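Local coordinates for SH2 domain-containing protein 3C (Homo sapiens, PDB 3T6G) that acts as an adapter protein in integrin-mediated cell adhesion and migration, its C-terminal Cdc25-homology domain being closed and incapable of canonical nucleotide exchange, at residues K130-A135 with A178-K183; L86-H91 with L210-L215; N17-Q22 with G291-Q296. The protein carries 2 engineered substitutions. All coordinates share one frame; numbering follows the deposited sequence.

Contact 1: residues K130-A135 with A178-K183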
# COMPACT_ATOMS: atom_id res chain seq x y z
N LYS A 130 2.45 24.42 4.45
CA LYS A 130 2.04 24.16 3.09
C LYS A 130 2.06 22.66 2.82
O LYS A 130 1.18 22.13 2.13
CB LYS A 130 2.97 24.89 2.12
CG LYS A 130 2.46 24.90 0.69
CD LYS A 130 3.57 25.22 -0.27
CE LYS A 130 3.04 25.22 -1.68
NZ LYS A 130 4.18 25.18 -2.62
N THR A 131 3.04 21.96 3.38
CA THR A 131 3.01 20.50 3.34
C THR A 131 1.70 19.95 3.93
O THR A 131 1.10 19.06 3.36
CB THR A 131 4.18 19.91 4.09
OG1 THR A 131 5.40 20.45 3.56
CG2 THR A 131 4.20 18.42 3.91
N ILE A 132 1.27 20.50 5.06
CA ILE A 132 -0.01 20.15 5.67
C ILE A 132 -1.21 20.46 4.77
O ILE A 132 -2.13 19.66 4.66
CB ILE A 132 -0.17 20.85 7.06
CG1 ILE A 132 0.73 20.19 8.09
CG2 ILE A 132 -1.63 20.86 7.56
CD1 ILE A 132 1.12 21.12 9.22
N GLN A 133 -1.20 21.64 4.16
CA GLN A 133 -2.20 21.98 3.16
C GLN A 133 -2.20 20.94 2.02
O GLN A 133 -3.25 20.49 1.58
CB GLN A 133 -1.95 23.39 2.61
CG GLN A 133 -2.24 24.56 3.59
OE1 GLN A 133 -1.21 26.21 2.16
NE2 GLN A 133 -3.14 26.78 3.17
N LEU A 134 -1.01 20.54 1.57
CA LEU A 134 -0.94 19.47 0.57
C LEU A 134 -1.63 18.19 1.08
O LEU A 134 -2.39 17.56 0.35
CB LEU A 134 0.50 19.16 0.15
CG LEU A 134 0.63 17.93 -0.77
CD1 LEU A 134 -0.41 17.97 -1.89
CD2 LEU A 134 2.05 17.74 -1.36
N ALA A 135 -1.36 17.81 2.33
CA ALA A 135 -1.98 16.61 2.87
C ALA A 135 -3.49 16.77 3.02
O ALA A 135 -4.24 15.82 2.80
CB ALA A 135 -1.34 16.20 4.18
N ALA A 178 -1.83 24.09 12.12
CA ALA A 178 -1.37 23.21 13.19
C ALA A 178 -2.51 22.39 13.81
O ALA A 178 -2.33 21.19 14.10
CB ALA A 178 -0.67 24.02 14.25
N ILE A 179 -3.67 23.02 14.01
CA ILE A 179 -4.84 22.34 14.58
C ILE A 179 -5.36 21.31 13.60
O ILE A 179 -5.67 20.16 13.97
CB ILE A 179 -5.99 23.33 14.91
CG1 ILE A 179 -5.51 24.44 15.84
CG2 ILE A 179 -7.16 22.61 15.58
CD1 ILE A 179 -6.63 25.37 16.25
N LEU A 180 -5.46 21.71 12.34
CA LEU A 180 -5.94 20.83 11.30
C LEU A 180 -5.16 19.52 11.34
O LEU A 180 -5.74 18.42 11.37
CB LEU A 180 -5.80 21.52 9.95
CG LEU A 180 -6.41 20.76 8.78
CD1 LEU A 180 -7.91 20.87 8.86
CD2 LEU A 180 -5.89 21.27 7.43
N TYR A 181 -3.83 19.64 11.39
CA TYR A 181 -2.93 18.50 11.45
C TYR A 181 -3.16 17.62 12.69
O TYR A 181 -3.37 16.41 12.56
CB TYR A 181 -1.48 18.99 11.44
CG TYR A 181 -0.47 17.88 11.46
CD1 TYR A 181 -0.32 17.05 10.37
CD2 TYR A 181 0.35 17.68 12.56
CE1 TYR A 181 0.62 16.02 10.39
CE2 TYR A 181 1.30 16.65 12.58
CZ TYR A 181 1.43 15.83 11.49
OH TYR A 181 2.36 14.81 11.49
N GLU A 182 -3.13 18.24 13.87
CA GLU A 182 -3.19 17.51 15.14
C GLU A 182 -4.55 16.93 15.40
O GLU A 182 -4.68 15.84 15.98
CB GLU A 182 -2.83 18.42 16.32
CG GLU A 182 -1.35 18.66 16.47
CD GLU A 182 -0.57 17.38 16.70
OE1 GLU A 182 -1.08 16.52 17.46
OE2 GLU A 182 0.53 17.24 16.13
N LYS A 183 -5.57 17.66 14.99
CA LYS A 183 -6.93 17.37 15.41
C LYS A 183 -7.82 16.78 14.31
O LYS A 183 -8.90 16.28 14.60
CB LYS A 183 -7.57 18.64 15.99
CG LYS A 183 -7.01 19.06 17.36
CD LYS A 183 -7.42 18.09 18.47
CE LYS A 183 -6.94 18.54 19.84
NZ LYS A 183 -7.33 17.59 20.92
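I132 on helix 121-140 and Y181 on helix 175-193 form the close part of a helix-helix contact within the all-helical Cdc25-homology (Ras-GEF) domain. The backbones come nearest at this same pair, whose CA atoms lie 6.7 Å apart, and no hydrogen bond crosses between the two segments. The I132 side chain reaches over with its longer branch. Because CG1 is anti to the carbonyl carbon (chi1 -73°), this branch runs out beside the backbone N toward the base of the tyrosine. There I132 CD1 rests 4.0 Å from Y181 CB, so the methyl meets the root of the side chain instead of its hydroxyl end. The two side chains cross at about a right angle. Y181 carries its ring carbon CG anti to its own backbone N (chi1 -178°), which directs the ring past I132 to M152 and L155 of helix 145-155. L170 of helix 164-173 packs on both I132 and A178, and L155 likewise touches T131 as well as Y181, so two further helices bridge the pair.

The other flank is looser. L180, which like Y181 lies in a wider pi-type turn over 180-183, is partly exposed and touches I132 with a branch end, I132 CG2 and L180 CD2 standing 4.3 Å apart. Further round, I179, E182 and K183 lie on the solvent side of helix 175-193, where E182 OE2 makes a long, weak ion pair with K186. On the far side of helix 121-140, L134 packs on A54 of helix 50-64 and K130 NZ is hydrogen-bonded to the carbonyl oxygen of V48. At the close end, I132 CG1 approaches the tyrosine ring obliquely, 4.0 Å from Y181 CD1.

Contact 2: residues L86-H91 with L210-L215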
# COMPACT_ATOMS: atom_id res chain seq x y z
N LEU A 86 -5.03 -6.04 -9.00
CA LEU A 86 -3.75 -6.71 -9.15
C LEU A 86 -2.98 -6.83 -7.84
O LEU A 86 -2.30 -7.82 -7.61
CB LEU A 86 -2.86 -6.03 -10.21
CG LEU A 86 -1.53 -6.78 -10.37
CD1 LEU A 86 -1.79 -8.21 -10.84
CD2 LEU A 86 -0.54 -6.10 -11.31
N LEU A 87 -3.09 -5.84 -6.97
CA LEU A 87 -2.25 -5.85 -5.76
C LEU A 87 -2.76 -6.73 -4.60
O LEU A 87 -2.10 -6.82 -3.56
CB LEU A 87 -1.88 -4.43 -5.30
CG LEU A 87 -2.97 -3.37 -5.22
CD1 LEU A 87 -3.86 -3.64 -4.04
CD2 LEU A 87 -2.33 -2.01 -5.08
N THR A 88 -3.90 -7.38 -4.78
CA THR A 88 -4.36 -8.40 -3.85
C THR A 88 -3.87 -9.79 -4.28
O THR A 88 -3.82 -10.71 -3.47
CB THR A 88 -5.89 -8.47 -3.79
OG1 THR A 88 -6.38 -9.14 -4.96
CG2 THR A 88 -6.50 -7.08 -3.69
N LEU A 89 -3.53 -9.93 -5.55
CA LEU A 89 -3.16 -11.22 -6.13
C LEU A 89 -1.69 -11.55 -5.92
O LEU A 89 -0.87 -10.67 -5.72
CB LEU A 89 -3.51 -11.25 -7.62
CG LEU A 89 -4.98 -11.49 -7.93
CD1 LEU A 89 -5.67 -11.91 -6.67
CD2 LEU A 89 -5.62 -10.24 -8.47
N PRO A 90 -1.34 -12.84 -5.98
CA PRO A 90 -0.00 -13.16 -5.49
C PRO A 90 1.03 -12.64 -6.46
O PRO A 90 2.17 -12.38 -6.06
CB PRO A 90 0.01 -14.70 -5.46
CG PRO A 90 -1.37 -15.12 -5.90
CD PRO A 90 -1.94 -13.99 -6.68
N HIS A 91 0.65 -12.49 -7.72
CA HIS A 91 1.60 -12.00 -8.72
C HIS A 91 1.65 -10.48 -8.76
O HIS A 91 2.53 -9.90 -9.37
CB HIS A 91 1.37 -12.60 -10.12
CG HIS A 91 0.09 -12.18 -10.78
ND1 HIS A 91 -1.15 -12.39 -10.21
CD2 HIS A 91 -0.14 -11.62 -11.99
CE1 HIS A 91 -2.09 -11.95 -11.03
NE2 HIS A 91 -1.50 -11.48 -12.12
N LEU A 210 -2.09 0.89 1.93
CA LEU A 210 -0.79 0.63 2.57
C LEU A 210 -0.81 -0.45 3.67
O LEU A 210 0.10 -1.26 3.76
CB LEU A 210 -0.10 1.90 3.05
CG LEU A 210 1.11 2.07 2.15
CD1 LEU A 210 0.73 2.90 0.94
CD2 LEU A 210 2.28 2.68 2.89
N PRO A 211 -1.83 -0.45 4.52
CA PRO A 211 -1.84 -1.60 5.43
C PRO A 211 -1.81 -2.91 4.65
O PRO A 211 -0.88 -3.68 4.83
CB PRO A 211 -3.15 -1.43 6.19
CG PRO A 211 -3.31 0.04 6.26
CD PRO A 211 -2.81 0.57 4.93
N LEU A 212 -2.79 -3.14 3.77
CA LEU A 212 -2.81 -4.34 2.94
C LEU A 212 -1.45 -4.72 2.30
O LEU A 212 -0.94 -5.81 2.50
CB LEU A 212 -3.83 -4.20 1.83
CG LEU A 212 -3.77 -5.30 0.77
CD1 LEU A 212 -4.22 -6.65 1.36
CD2 LEU A 212 -4.64 -4.93 -0.43
N ILE A 213 -0.86 -3.83 1.51
CA ILE A 213 0.34 -4.24 0.80
C ILE A 213 1.50 -4.50 1.74
O ILE A 213 2.45 -5.20 1.39
CB ILE A 213 0.75 -3.26 -0.31
CG1 ILE A 213 1.02 -1.86 0.24
CG2 ILE A 213 -0.31 -3.22 -1.41
CD1 ILE A 213 1.48 -0.90 -0.85
N THR A 214 1.43 -3.96 2.94
CA THR A 214 2.48 -4.22 3.90
C THR A 214 2.32 -5.61 4.54
O THR A 214 3.28 -6.36 4.67
CB THR A 214 2.52 -3.11 4.95
OG1 THR A 214 2.38 -1.86 4.27
CG2 THR A 214 3.84 -3.13 5.68
N LEU A 215 1.08 -5.94 4.92
CA LEU A 215 0.74 -7.29 5.31
C LEU A 215 1.27 -8.29 4.27
O LEU A 215 2.20 -9.05 4.55
CB LEU A 215 -0.78 -7.41 5.42
CG LEU A 215 -1.41 -7.38 6.82
CD1 LEU A 215 -0.45 -6.81 7.80
CD2 LEU A 215 -2.72 -6.61 6.83
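L87 O and L89 O both accept hydrogen bonds from R96 NH1, a single nitrogen on helix 93-115 that ties down the turn from which L87 meets L212 and I213. This is a type I beta turn from L86 to L89, closed by L89 N to L86 O at 3.2 Å. In L87, CG lies between the backbone N and the carbonyl carbon (chi1 47°), and the end of the side chain reaches helix 210-215, where L87 CD1 lies 3.9 Å from L212 CD2. That same leucine methyl also receives T88, with T88 CG2 4.3 Å from L212 CD2, while the T88 hydroxyl is hydrogen-bonded to E85 O. I213 comes in beside the root of L87, its CG2 4.4 Å from L87 CB, and also packs on R96 and L100. Behind L212 stand L243 and A246 of helix 236-250. H91 makes a T-shaped stack with an aromatic ring of another protein's chain, and an aromatic side chain of that chain also packs on T88. The chemistry implies a division of labour: hydrogen bonds to backbone carbonyls, from L89 N, R96 and the T88 hydroxyl, hold the turn, whereas dispersion among buried aliphatic carbons joins it to the short helix.

Contact 3: residues N17-Q22 with G291-Q296; sequences NPATFQ and GASSSQ
P18 and A292 bring an N-terminal loop against the Cdc25-homology (Ras-GEF) domain, at the connection between its helices 279-287 and 296-314. Followed outward, the proline side chain first offers CB, which meets a methyl: P18 CB is 3.7 Å from A292 CB. The next atom, CG, passes alongside the backbone, with P18 CG 3.8 Å from A292 O, before the ring closes through CD onto its own nitrogen. M283 of helix 279-287 packs on both P18 and A292, so the pair is buried on that helix.

One residue further along each segment the contact reaches the surface, where A19 CB sits 3.8 Å from S293 OG. The serine oxygen stands beside its own backbone N, anti to the carbonyl carbon (chi1 -74°), and across to 17-22 its nearest neighbour is the A19 methyl.

Bonds within 17-22 shape the loop. N17 O is gripped twice by T20, from T20 N at 2.9 Å and from T20 OG1 at 3.0 Å, the hydroxyl lying in the carbonyl plane on a lone pair, with an angle of 142° at the oxygen. Together with F21 N to P18 O at 3.0 Å, this holds the short 3-10 segment 18-20, whose P18 and A19 carbonyls receive weak hydrogen bonds from R284. With no hydrogen bond joining the two segments, their cohesion rests on small van der Waals contacts and on the shared support of helix 279-287.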
# COMPACT_ATOMS: atom_id res chain seq x y z
N ASN A 17 13.08 2.14 -13.30
CA ASN A 17 14.49 1.93 -13.63
C ASN A 17 15.29 3.21 -13.65
O ASN A 17 15.61 3.75 -14.72
CB ASN A 17 14.66 1.17 -14.95
CG ASN A 17 16.07 0.65 -15.13
OD1 ASN A 17 16.96 0.95 -14.32
ND2 ASN A 17 16.30 -0.12 -16.19
N PRO A 18 15.61 3.72 -12.45
CA PRO A 18 16.36 4.95 -12.22
C PRO A 18 17.55 5.07 -13.14
O PRO A 18 17.73 6.09 -13.79
CB PRO A 18 16.84 4.80 -10.76
CG PRO A 18 16.42 3.40 -10.32
CD PRO A 18 15.26 3.06 -11.18
N ALA A 19 18.35 4.02 -13.20
CA ALA A 19 19.58 4.02 -13.99
C ALA A 19 19.40 4.40 -15.47
O ALA A 19 20.38 4.77 -16.12
CB ALA A 19 20.28 2.67 -13.86
N THR A 20 18.18 4.31 -16.00
CA THR A 20 17.94 4.64 -17.42
C THR A 20 17.13 5.92 -17.63
O THR A 20 16.92 6.36 -18.77
CB THR A 20 17.28 3.47 -18.19
OG1 THR A 20 16.00 3.16 -17.63
CG2 THR A 20 18.17 2.25 -18.15
N PHE A 21 16.69 6.52 -16.52
CA PHE A 21 15.95 7.77 -16.55
C PHE A 21 16.83 8.91 -17.09
O PHE A 21 17.98 9.05 -16.69
CB PHE A 21 15.41 8.08 -15.15
CG PHE A 21 14.70 9.41 -15.04
CD1 PHE A 21 13.33 9.50 -15.24
CD2 PHE A 21 15.39 10.57 -14.73
CE1 PHE A 21 12.67 10.71 -15.15
CE2 PHE A 21 14.73 11.79 -14.63
CZ PHE A 21 13.37 11.85 -14.84
N GLN A 22 16.28 9.68 -18.02
CA GLN A 22 16.99 10.79 -18.63
C GLN A 22 16.04 11.98 -18.66
O GLN A 22 14.82 11.77 -18.75
CB GLN A 22 17.39 10.44 -20.07
CG GLN A 22 18.34 9.24 -20.23
CD GLN A 22 18.52 8.82 -21.70
OE1 GLN A 22 17.59 8.28 -22.32
NE2 GLN A 22 19.71 9.06 -22.25
N GLY A 291 24.11 5.14 -6.98
CA GLY A 291 23.38 5.07 -5.72
C GLY A 291 21.92 4.65 -5.84
O GLY A 291 21.41 3.90 -5.01
N ALA A 292 21.23 5.14 -6.86
CA ALA A 292 19.81 4.83 -7.00
C ALA A 292 19.55 3.34 -7.28
O ALA A 292 18.42 2.85 -7.17
CB ALA A 292 19.16 5.72 -8.06
N SER A 293 20.60 2.60 -7.63
CA SER A 293 20.43 1.18 -7.93
C SER A 293 20.70 0.27 -6.74
O SER A 293 20.31 -0.89 -6.74
CB SER A 293 21.26 0.77 -9.15
OG SER A 293 20.67 1.27 -10.34
N SER A 294 21.37 0.80 -5.72
CA SER A 294 21.57 0.04 -4.49
C SER A 294 20.24 -0.49 -3.98
O SER A 294 19.18 -0.10 -4.47
CB SER A 294 22.24 0.89 -3.41
OG SER A 294 23.56 1.21 -3.80
N SER A 295 20.31 -1.39 -3.01
CA SER A 295 19.11 -1.99 -2.45
C SER A 295 18.31 -0.90 -1.79
O SER A 295 18.83 0.16 -1.47
CB SER A 295 19.48 -3.06 -1.42
OG SER A 295 20.39 -2.53 -0.46
N GLN A 296 17.03 -1.17 -1.58
CA GLN A 296 16.17 -0.24 -0.88
C GLN A 296 16.54 -0.13 0.59
O GLN A 296 16.54 0.97 1.16
CB GLN A 296 14.72 -0.68 -1.00
CG GLN A 296 13.79 0.21 -0.23
CD GLN A 296 12.38 -0.32 -0.23
OE1 GLN A 296 11.95 -0.97 0.74
NE2 GLN A 296 11.66 -0.06 -1.31

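In the fold
The three contacts are nested along the chain: contact 3 joins the first and last segments, contact 2 lies inside the loop it closes, and contact 1 lies inside that of contact 2. They stay apart in space. The centres of contacts 1 and 2 are about 29 Å apart, those of contacts 1 and 3 about 32 Å, and those of contacts 2 and 3 about 24 Å; contacts 1 and 3 are on opposite sides of the chain's centre. Helices 175-193 and 210-215 are successive. Helix 93-115 connects contacts 2 and 3, packing on L87 and I213 and bonding Q296 through E101. Sequence-distant parts are thus tied together across the helical domain whose closed conformation BCAR1 binding requires.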